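Local coordinates for putative uncharacterized protein ORP (Desulfovibrio gigas, PDB 2WFB) that probably carries a mixed molybdenum-copper sulphide cluster in a small alpha/beta domain of the nitrogenase iron-molybdenum cofactor-binding family, though its physiological role remains uncertain, at residues Gln61-Lys65 with Ser66-Val70. Numbering follows the deposited sequence.
Sequences QVLAK and SGAGV
Gly67 N stands over the face of the flat Ala64 carbonyl group, 66° out of its plane, whereas Ser66 OG meets the Leu63 carbonyl nearer its plane, in a Schellman motif that joins helix 55-66 to strand 68-72. Two bonds back into the last turn define the motif: Gly67 N to Ala64 O at 3.1 Å, and a weak one from Ala68 N to Leu63 O at 3.3 Å. Leu63 O also accepts Ser66 OG and, weakly, Ser66 N. Glycine suits position 67 because the backbone turns there with phi at 73°, a value that residues with a CB adopt less readily. Serine suits the last turn: with OG set between its own backbone N and carbonyl carbon (chi1 75°), the short hydroxyl folds back onto the helix. An apolar leucine suits the buried face of the helix turned to the sheet, where the Leu63 side chain touches Ala8 of strand 6-11, Phe24 and Ile89; small Ala68 packs its CB against the same Ala8. The turn thus leads the chain from a helix packed on the sheet into the strand between 6-11 and 90-92. Beside the hydroxyl, Leu63 CD2 lies 4.4 Å from Ala68 CB.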
ATOM      1  N   GLN A  61      -5.664   1.417  -8.953  1.00 19.33           N
ATOM      2  CA  GLN A  61      -6.730   0.581  -9.520  1.00 20.68           C
ATOM      3  C   GLN A  61      -6.598  -0.894  -9.142  1.00 20.36           C
ATOM      4  O   GLN A  61      -7.597  -1.534  -8.849  1.00 20.94           O
ATOM      5  CB  GLN A  61      -6.855   0.779 -11.037  1.00 20.92           C
ATOM      6  CG  GLN A  61      -7.475   2.147 -11.352  1.00 25.49           C
ATOM      7  CD  GLN A  61      -7.125   2.700 -12.735  1.00 31.30           C
ATOM      8  OE1 GLN A  61      -6.570   2.000 -13.586  1.00 34.00           O
ATOM      9  NE2 GLN A  61      -7.463   3.972 -12.961  1.00 34.03           N
ATOM     10  N   VAL A  62      -5.378  -1.421  -9.107  1.00 20.48           N
ATOM     11  CA  VAL A  62      -5.149  -2.765  -8.588  1.00 20.34           C
ATOM     12  C   VAL A  62      -5.656  -2.889  -7.128  1.00 20.67           C
ATOM     13  O   VAL A  62      -6.369  -3.841  -6.792  1.00 20.61           O
ATOM     14  CB  VAL A  62      -3.672  -3.177  -8.746  1.00 20.40           C
ATOM     15  CG1 VAL A  62      -3.346  -4.465  -7.933  1.00 19.85           C
ATOM     16  CG2 VAL A  62      -3.347  -3.402 -10.221  1.00 20.33           C
ATOM     17  N   LEU A  63      -5.302  -1.926  -6.279  1.00 21.04           N
ATOM     18  CA  LEU A  63      -5.760  -1.885  -4.889  1.00 21.17           C
ATOM     19  C   LEU A  63      -7.270  -1.712  -4.712  1.00 21.45           C
ATOM     20  O   LEU A  63      -7.846  -2.305  -3.823  1.00 21.28           O
ATOM     21  CB  LEU A  63      -5.027  -0.788  -4.101  1.00 20.90           C
ATOM     22  CG  LEU A  63      -3.549  -1.035  -3.808  1.00 20.37           C
ATOM     23  CD1 LEU A  63      -2.998   0.099  -2.944  1.00 18.47           C
ATOM     24  CD2 LEU A  63      -3.350  -2.372  -3.116  1.00 20.93           C
ATOM     25  N   ALA A  64      -7.906  -0.889  -5.536  1.00 21.73           N
ATOM     26  CA  ALA A  64      -9.341  -0.704  -5.438  1.00 22.12           C
ATOM     27  C   ALA A  64     -10.023  -2.035  -5.742  1.00 23.12           C
ATOM     28  O   ALA A  64     -10.972  -2.401  -5.065  1.00 22.67           O
ATOM     29  CB  ALA A  64      -9.831   0.404  -6.367  1.00 21.94           C
ATOM     30  N   LYS A  65      -9.493  -2.770  -6.724  1.00 23.99           N
ATOM     31  CA  LYS A  65      -9.970  -4.122  -7.075  1.00 25.17           C
ATOM     32  C   LYS A  65      -9.807  -5.169  -5.984  1.00 25.35           C
ATOM     33  O   LYS A  65     -10.620  -6.094  -5.887  1.00 25.45           O
ATOM     34  CB  LYS A  65      -9.327  -4.618  -8.382  1.00 25.35           C
ATOM     35  CG  LYS A  65      -9.861  -3.850  -9.592  1.00 29.00           C
ATOM     36  CD  LYS A  65      -9.229  -4.297 -10.903  1.00 34.56           C
ATOM     37  CE  LYS A  65      -9.340  -3.194 -11.968  1.00 36.94           C
ATOM     38  NZ  LYS A  65      -8.138  -3.173 -12.884  1.00 41.12           N
ATOM     39  N   SER A  66      -8.779  -5.036  -5.152  1.00 25.05           N
ATOM     40  CA  SER A  66      -8.629  -5.949  -4.022  1.00 24.97           C
ATOM     41  C   SER A  66      -9.493  -5.551  -2.802  1.00 24.06           C
ATOM     42  O   SER A  66      -9.554  -6.279  -1.825  1.00 24.35           O
ATOM     43  CB  SER A  66      -7.150  -6.078  -3.641  1.00 25.48           C
ATOM     44  OG  SER A  66      -6.709  -4.927  -2.949  1.00 27.85           O
ATOM     45  N   GLY A  67     -10.165  -4.407  -2.869  1.00 23.29           N
ATOM     46  CA  GLY A  67     -10.979  -3.911  -1.759  1.00 22.06           C
ATOM     47  C   GLY A  67     -10.223  -3.359  -0.552  1.00 21.75           C
ATOM     48  O   GLY A  67     -10.765  -3.308   0.553  1.00 21.72           O
ATOM     49  N   ALA A  68      -8.978  -2.936  -0.760  1.00 20.42           N
ATOM     50  CA  ALA A  68      -8.124  -2.412   0.315  1.00 19.07           C
ATOM     51  C   ALA A  68      -8.656  -1.090   0.829  1.00 17.74           C
ATOM     52  O   ALA A  68      -9.139  -0.289   0.057  1.00 18.88           O
ATOM     53  CB  ALA A  68      -6.677  -2.232  -0.195  1.00 19.63           C
ATOM     54  N   GLY A  69      -8.569  -0.840   2.130  1.00 16.65           N
ATOM     55  CA  GLY A  69      -9.007   0.457   2.650  1.00 15.82           C
ATOM     56  C   GLY A  69      -7.890   1.341   3.177  1.00 14.75           C
ATOM     57  O   GLY A  69      -8.080   2.551   3.405  1.00 13.70           O
ATOM     58  N   VAL A  70      -6.724   0.730   3.374  1.00 14.50           N
ATOM     59  CA  VAL A  70      -5.535   1.412   3.897  1.00 12.64           C
ATOM     60  C   VAL A  70      -4.371   0.970   3.024  1.00 13.64           C
ATOM     61  O   VAL A  70      -4.299  -0.197   2.634  1.00 12.89           O
ATOM     62  CB  VAL A  70      -5.221   0.967   5.339  1.00 13.93           C
ATOM     63  CG1 VAL A  70      -3.919   1.656   5.888  1.00 10.13           C
ATOM     64  CG2 VAL A  70      -6.394   1.264   6.270  1.00 12.27           C
TER